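Local coordinates for protein spherulin-4 (Aspergillus clavatus, PDB 5C5G) that hydrolyses glycosidic bonds as a (beta/alpha)-barrel enzyme, probably acting on galactosaminogalactan, the N-acetylgalactosamine-containing polysaccharide of the Aspergillus cell surface, at residues T168-A173 / D196-V201; V149-G154 / L162-S167; T95-P100 / K138-L143. All coordinates share one frame; numbering follows the deposited sequence.

Contact 1 (T168-A173 / D196-V201); sequences TVVFEA and DQLCAV
Thr168 and Leu198 open a parallel pairing of neighbouring strands in the (beta/alpha)8 barrel, the two sheet members of a beta-alpha-beta unit. Five backbone hydrogen bonds join them, among them Cys199 N to Thr168 O and Val201 N to Phe171 O, both 2.8 Å. Between these, Val170 N donates to Cys199 O at 3.1 Å. Val170 (psi -5°) and Phe171 stand against the single Ala200, a beta bulge, and the buried Phe171 N has no partner in the model.

The tight part is the barrel interior. There Val169 meets two residues of the other strand: its CG2 lies 3.8 Å from Cys199 SG, its CG1 3.9 Å from Val201 CG2. Phe11 closes over Cys199 and Val201 from strand 9-13. Glu172 CG runs alongside Val201 CG1, both anti to their backbone N (chi1 -174° and 172°), and the carboxylate continues to Tyr238 and Asn152. Glu172 is an N-acetyl-D-galactosamine-binding residue.

On the helix side the side chains of Val170 and Leu198 cross obliquely, CG1 of Val170 3.8 Å from CD2 of Leu198, and Phe171 meets Phe178 edge-to-face. The start of the pairing is more solvent-accessible: Gln197 turns its amide away to His194 N, and a water bridges Thr168 OG1 and Gln197 O. At the far end Val201 O, already accepting from Ala173 N, sits at the edge of the Phe171 ring, 3.3 Å from CD1.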
# COMPACT_ATOMS: atom_id res chain seq x y z
N THR A 168 -5.33 -3.13 6.12
CA THR A 168 -4.55 -2.45 7.13
C THR A 168 -3.17 -3.05 7.17
O THR A 168 -3.02 -4.27 7.27
CB THR A 168 -5.20 -2.59 8.53
OG1 THR A 168 -6.48 -1.95 8.53
CG2 THR A 168 -4.38 -1.95 9.60
N VAL A 169 -2.15 -2.20 7.10
CA VAL A 169 -0.76 -2.61 7.24
C VAL A 169 -0.47 -2.85 8.71
O VAL A 169 -0.24 -1.92 9.47
CB VAL A 169 0.19 -1.56 6.66
CG1 VAL A 169 1.61 -2.09 6.69
CG2 VAL A 169 -0.20 -1.16 5.23
N VAL A 170 -0.48 -4.12 9.11
CA VAL A 170 -0.31 -4.49 10.51
C VAL A 170 1.11 -4.88 10.86
O VAL A 170 1.39 -5.10 12.04
CB VAL A 170 -1.28 -5.62 10.94
CG1 VAL A 170 -2.73 -5.16 10.82
CG2 VAL A 170 -1.03 -6.91 10.16
N PHE A 171 1.99 -4.95 9.87
CA PHE A 171 3.40 -5.20 10.09
C PHE A 171 4.15 -4.34 9.09
O PHE A 171 3.88 -4.41 7.89
CB PHE A 171 3.75 -6.69 9.90
CG PHE A 171 5.18 -6.97 10.23
CD1 PHE A 171 6.16 -6.80 9.27
CD2 PHE A 171 5.56 -7.29 11.52
CE1 PHE A 171 7.49 -6.99 9.58
CE2 PHE A 171 6.89 -7.50 11.84
CZ PHE A 171 7.84 -7.35 10.88
N GLU A 172 5.07 -3.52 9.59
CA GLU A 172 5.90 -2.67 8.75
C GLU A 172 7.25 -2.54 9.45
O GLU A 172 7.43 -1.64 10.28
CB GLU A 172 5.27 -1.29 8.50
CG GLU A 172 6.07 -0.46 7.49
CD GLU A 172 5.93 1.03 7.61
OE1 GLU A 172 5.00 1.53 8.26
OE2 GLU A 172 6.81 1.73 7.03
N ALA A 173 8.18 -3.42 9.14
CA ALA A 173 9.41 -3.47 9.89
C ALA A 173 10.43 -4.33 9.18
O ALA A 173 10.18 -4.84 8.10
CB ALA A 173 9.14 -4.00 11.30
N ASP A 196 -7.69 -11.25 4.35
CA ASP A 196 -8.15 -10.28 3.35
C ASP A 196 -8.13 -8.85 3.86
O ASP A 196 -8.16 -7.92 3.07
CB ASP A 196 -9.56 -10.62 2.86
CG ASP A 196 -9.62 -11.89 2.02
OD1 ASP A 196 -8.56 -12.44 1.68
OD2 ASP A 196 -10.75 -12.32 1.70
N GLN A 197 -8.09 -8.67 5.17
CA GLN A 197 -8.04 -7.35 5.78
C GLN A 197 -6.64 -6.81 6.01
O GLN A 197 -6.51 -5.68 6.47
CB GLN A 197 -8.74 -7.41 7.13
CG GLN A 197 -10.18 -7.80 7.03
CD GLN A 197 -10.81 -7.90 8.39
OE1 GLN A 197 -10.47 -8.77 9.16
NE2 GLN A 197 -11.68 -6.96 8.71
N LEU A 198 -5.61 -7.63 5.76
CA LEU A 198 -4.28 -7.37 6.29
C LEU A 198 -3.21 -7.26 5.23
O LEU A 198 -3.22 -7.97 4.21
CB LEU A 198 -3.89 -8.50 7.24
CG LEU A 198 -4.90 -8.82 8.35
CD1 LEU A 198 -4.39 -9.99 9.18
CD2 LEU A 198 -5.17 -7.61 9.22
N CYS A 199 -2.27 -6.36 5.49
CA CYS A 199 -1.11 -6.15 4.66
C CYS A 199 0.14 -6.27 5.50
O CYS A 199 0.17 -5.88 6.67
CB CYS A 199 -1.16 -4.77 4.00
SG CYS A 199 0.26 -4.29 3.05
N ALA A 200 1.20 -6.79 4.89
CA ALA A 200 2.50 -6.95 5.52
C ALA A 200 3.56 -6.29 4.66
O ALA A 200 3.65 -6.56 3.46
CB ALA A 200 2.84 -8.40 5.72
N VAL A 201 4.40 -5.49 5.31
CA VAL A 201 5.52 -4.82 4.69
C VAL A 201 6.79 -5.25 5.43
O VAL A 201 6.96 -4.93 6.62
CB VAL A 201 5.36 -3.30 4.76
CG1 VAL A 201 6.63 -2.59 4.29
CG2 VAL A 201 4.19 -2.85 3.91
O HOH W 1 -8.33 -3.52 7.32

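Contact 2 (V149-G154 / L162-S167); sequences VVHNPG and LSTADS
Val150 and Ser167 form a parallel bridge with their CA atoms 4.9 Å apart, where the chain of 162-167 runs into strand 167-172 beside strand 148-152; His151 N donates to Ser167 O at 3.0 Å, and Val149 O receives Asp166 N at 2.8 Å and, weakly, Ser167 N. Asp166 also returns a bond through its side chain. With CG anti to its own carbonyl carbon (chi1 -65°), the carboxylate swings back so that OD2 accepts Val149 N at 2.9 Å through its anti lone pair. Asp166 thus holds both the N and the O of Val149, one with its side chain and one with its backbone.

Farther along, the methyl of Ala165 sits squarely over one face of the His151 imidazole, CB 3.6 Å from the ring centroid, a CH-pi contact only 6° off the normal. Thr164 OG1, which is bonded to Tyr161 O, approaches the edge of that ring, 3.1 Å from His151 CE1. Val149 CG1 lies beside the same methyl, 4.0 Å from Ala165 CB.

Asp166 OD2 also takes a salt bridge from Lys138. Two donors on a single carboxylate oxygen would favour the ionised form, and they tie strand, loop and preceding helix together.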
# COMPACT_ATOMS: atom_id res chain seq x y z
N VAL A 149 -9.79 2.01 0.63
CA VAL A 149 -9.24 2.62 1.83
C VAL A 149 -8.22 1.67 2.44
O VAL A 149 -8.54 0.51 2.76
CB VAL A 149 -10.33 2.89 2.87
CG1 VAL A 149 -9.73 3.36 4.20
CG2 VAL A 149 -11.30 3.93 2.35
N VAL A 150 -7.00 2.15 2.61
CA VAL A 150 -5.96 1.40 3.32
C VAL A 150 -5.48 2.23 4.50
O VAL A 150 -5.35 3.45 4.37
CB VAL A 150 -4.78 1.02 2.39
CG1 VAL A 150 -3.65 0.32 3.14
CG2 VAL A 150 -5.27 0.14 1.26
N HIS A 151 -5.26 1.57 5.63
CA HIS A 151 -4.68 2.20 6.81
C HIS A 151 -3.30 1.66 7.05
O HIS A 151 -3.06 0.46 6.87
CB HIS A 151 -5.51 1.85 8.04
CG HIS A 151 -6.84 2.51 8.08
ND1 HIS A 151 -7.77 2.24 9.06
CD2 HIS A 151 -7.40 3.44 7.27
CE1 HIS A 151 -8.84 2.98 8.85
NE2 HIS A 151 -8.65 3.71 7.78
N ASN A 152 -2.39 2.51 7.50
CA ASN A 152 -1.07 2.07 7.95
C ASN A 152 -0.74 2.47 9.38
O ASN A 152 -0.11 3.49 9.62
CB ASN A 152 0.04 2.57 7.05
CG ASN A 152 1.38 1.98 7.44
OD1 ASN A 152 1.45 0.98 8.16
ND2 ASN A 152 2.46 2.63 7.03
N PRO A 153 -1.14 1.63 10.34
CA PRO A 153 -0.70 1.85 11.71
C PRO A 153 0.73 1.38 11.92
O PRO A 153 1.31 1.70 12.95
CB PRO A 153 -1.67 0.99 12.53
CG PRO A 153 -2.12 -0.08 11.58
CD PRO A 153 -2.17 0.58 10.23
N GLY A 154 1.28 0.63 10.98
CA GLY A 154 2.65 0.18 11.06
C GLY A 154 2.90 -0.85 12.15
O GLY A 154 4.05 -1.08 12.54
N LEU A 162 -10.15 -2.64 12.04
CA LEU A 162 -9.90 -3.33 10.78
C LEU A 162 -11.06 -3.21 9.81
O LEU A 162 -10.84 -3.13 8.60
CB LEU A 162 -9.60 -4.80 11.03
CG LEU A 162 -8.32 -5.06 11.81
CD1 LEU A 162 -8.20 -6.54 12.12
CD2 LEU A 162 -7.06 -4.58 11.09
N SER A 163 -12.28 -3.18 10.31
CA SER A 163 -13.43 -3.16 9.40
C SER A 163 -13.68 -1.77 8.81
O SER A 163 -14.52 -1.64 7.91
CB SER A 163 -14.68 -3.69 10.09
OG SER A 163 -15.03 -2.83 11.15
N THR A 164 -12.95 -0.76 9.26
CA THR A 164 -13.08 0.58 8.69
C THR A 164 -12.24 0.79 7.44
O THR A 164 -12.36 1.82 6.76
CB THR A 164 -12.74 1.68 9.72
OG1 THR A 164 -11.34 1.69 10.04
CG2 THR A 164 -13.53 1.46 10.98
N ALA A 165 -11.40 -0.17 7.10
CA ALA A 165 -10.52 -0.09 5.94
C ALA A 165 -10.66 -1.37 5.11
O ALA A 165 -11.07 -2.42 5.63
CB ALA A 165 -9.07 0.10 6.36
N ASP A 166 -10.33 -1.29 3.84
CA ASP A 166 -10.24 -2.48 3.01
C ASP A 166 -9.02 -3.32 3.35
O ASP A 166 -9.09 -4.56 3.34
CB ASP A 166 -10.22 -2.08 1.54
CG ASP A 166 -11.50 -1.44 1.12
OD1 ASP A 166 -12.53 -2.15 1.13
OD2 ASP A 166 -11.54 -0.24 0.78
N SER A 167 -7.92 -2.66 3.69
CA SER A 167 -6.71 -3.34 4.17
C SER A 167 -6.00 -2.48 5.17
O SER A 167 -6.05 -1.25 5.07
CB SER A 167 -5.75 -3.65 3.02
OG SER A 167 -6.36 -4.52 2.08

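Contact 3 (T95-P100 / K138-L143); sequences TYAAWP and KGTSGL
Ala97 CB projects from helix 86-103 into the turn that follows helix 124-139 and is met there by three residues. Thr140 CG2 stands 3.4 Å from this methyl, tighter than usual for two carbons, and Ser141 O approaches it equally closely. Leu143 covers it from a further direction, its CG 3.7 Å from Ala97 CB, while CD2 reaches past toward Ala97 CA and Tyr96. No direct hydrogen bond crosses the contact. Gly142 instead lays its CA against Ala97 O at 3.3 Å in a CA-H...O contact, and a water lies 2.8 Å from each of Tyr96 O and Gly142 O and bridges them.

The next shell sets these groups in place. Thr140 to Leu143 make a type II beta turn, and Gly142, at a positive phi of 109°, brings its bare CA directly against the helix backbone. Thr140 OG1 is tied back to Val136 O, leaving CG2, anti to the backbone N, to face Ala97. On the inner side of helix 86-103, Tyr96 OH bonds Tyr76 O, the backbone of a sugar-binding residue. Helices 86-103 and 124-139 are successive members of the helical layer round a (beta/alpha)8 barrel, and this turn packs the end of one against the other.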
# COMPACT_ATOMS: atom_id res chain seq x y z
N THR A 95 -8.15 16.69 -2.97
CA THR A 95 -7.16 17.10 -3.96
C THR A 95 -6.89 15.93 -4.91
O THR A 95 -6.97 16.08 -6.13
CB THR A 95 -5.86 17.59 -3.28
OG1 THR A 95 -6.16 18.74 -2.46
CG2 THR A 95 -4.82 17.99 -4.29
N TYR A 96 -6.58 14.76 -4.37
CA TYR A 96 -6.42 13.58 -5.23
C TYR A 96 -7.67 13.33 -6.05
O TYR A 96 -7.59 13.01 -7.25
CB TYR A 96 -6.14 12.33 -4.41
CG TYR A 96 -4.75 12.19 -3.81
CD1 TYR A 96 -3.62 12.05 -4.60
CD2 TYR A 96 -4.58 12.18 -2.43
CE1 TYR A 96 -2.37 11.89 -4.05
CE2 TYR A 96 -3.35 12.03 -1.86
CZ TYR A 96 -2.23 11.88 -2.67
OH TYR A 96 -0.97 11.73 -2.16
N ALA A 97 -8.83 13.42 -5.42
CA ALA A 97 -10.06 13.10 -6.12
C ALA A 97 -10.30 14.01 -7.32
O ALA A 97 -10.88 13.58 -8.31
CB ALA A 97 -11.24 13.19 -5.18
N ALA A 98 -9.87 15.27 -7.21
CA ALA A 98 -10.11 16.24 -8.26
C ALA A 98 -9.07 16.18 -9.35
O ALA A 98 -9.22 16.86 -10.36
CB ALA A 98 -10.18 17.65 -7.68
N TRP A 99 -8.02 15.37 -9.19
CA TRP A 99 -6.98 15.27 -10.21
C TRP A 99 -7.48 15.09 -11.65
O TRP A 99 -7.03 15.81 -12.54
CB TRP A 99 -5.98 14.16 -9.86
CG TRP A 99 -4.89 14.55 -8.90
CD1 TRP A 99 -4.69 15.76 -8.31
CD2 TRP A 99 -3.82 13.71 -8.47
NE1 TRP A 99 -3.55 15.73 -7.53
CE2 TRP A 99 -3.00 14.47 -7.62
CE3 TRP A 99 -3.47 12.38 -8.73
CZ2 TRP A 99 -1.84 13.95 -7.03
CZ3 TRP A 99 -2.32 11.87 -8.15
CH2 TRP A 99 -1.52 12.66 -7.31
N PRO A 100 -8.39 14.14 -11.91
CA PRO A 100 -8.77 13.92 -13.31
C PRO A 100 -9.56 15.08 -13.89
O PRO A 100 -9.40 15.38 -15.08
CB PRO A 100 -9.63 12.64 -13.25
CG PRO A 100 -10.00 12.48 -11.83
CD PRO A 100 -8.89 13.07 -11.03
N LYS A 138 -15.35 7.08 0.21
CA LYS A 138 -16.39 6.37 -0.52
C LYS A 138 -17.36 7.31 -1.21
O LYS A 138 -18.02 6.92 -2.17
CB LYS A 138 -17.17 5.44 0.42
CG LYS A 138 -16.34 4.35 1.07
CD LYS A 138 -15.81 3.30 0.10
CE LYS A 138 -15.06 2.18 0.85
NZ LYS A 138 -14.26 1.27 -0.04
N GLY A 139 -17.48 8.55 -0.73
CA GLY A 139 -18.47 9.48 -1.25
C GLY A 139 -17.95 10.56 -2.18
O GLY A 139 -18.73 11.38 -2.68
N THR A 140 -16.65 10.59 -2.42
CA THR A 140 -16.05 11.66 -3.21
C THR A 140 -15.80 11.21 -4.64
O THR A 140 -15.07 10.25 -4.90
CB THR A 140 -14.74 12.14 -2.57
OG1 THR A 140 -14.99 12.65 -1.25
CG2 THR A 140 -14.14 13.27 -3.39
N SER A 141 -16.40 11.94 -5.58
CA SER A 141 -16.23 11.65 -6.99
C SER A 141 -14.76 11.83 -7.36
O SER A 141 -14.12 12.79 -6.93
CB SER A 141 -17.08 12.58 -7.84
OG SER A 141 -17.04 12.18 -9.19
N GLY A 142 -14.25 10.92 -8.18
CA GLY A 142 -12.87 10.97 -8.62
C GLY A 142 -12.00 9.87 -8.02
O GLY A 142 -10.88 9.65 -8.47
N LEU A 143 -12.52 9.16 -7.02
CA LEU A 143 -11.79 8.06 -6.39
C LEU A 143 -12.37 6.70 -6.76
O LEU A 143 -12.01 5.69 -6.17
CB LEU A 143 -11.78 8.25 -4.87
CG LEU A 143 -11.13 9.54 -4.41
CD1 LEU A 143 -11.30 9.71 -2.91
CD2 LEU A 143 -9.66 9.59 -4.76
O HOH W 2 -8.29 10.66 -8.57

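In the fold
Contacts 1 and 2 are successive steps round the barrel wall: their centres lie about 9 Å apart and strand 167-172 is shared between them, Val169 N probably bonding His151 O at 2.8 Å. They also meet beside the sugar site, where Asn152 ND2 stands 3.0 Å from OE1 of the sugar-binding Glu172, whose side chain comes within about 5 Å of that of Asp116. Contact 3 lies in the outer layer, its centre about 19 Å from that of contact 2 and about 25 Å from that of contact 1. The salt bridge from Lys138 NZ to Asp166 OD2, 3.2 Å, connects it to contact 2, whereas Tyr96 OH bonds the backbone O of the sugar-binding Tyr76.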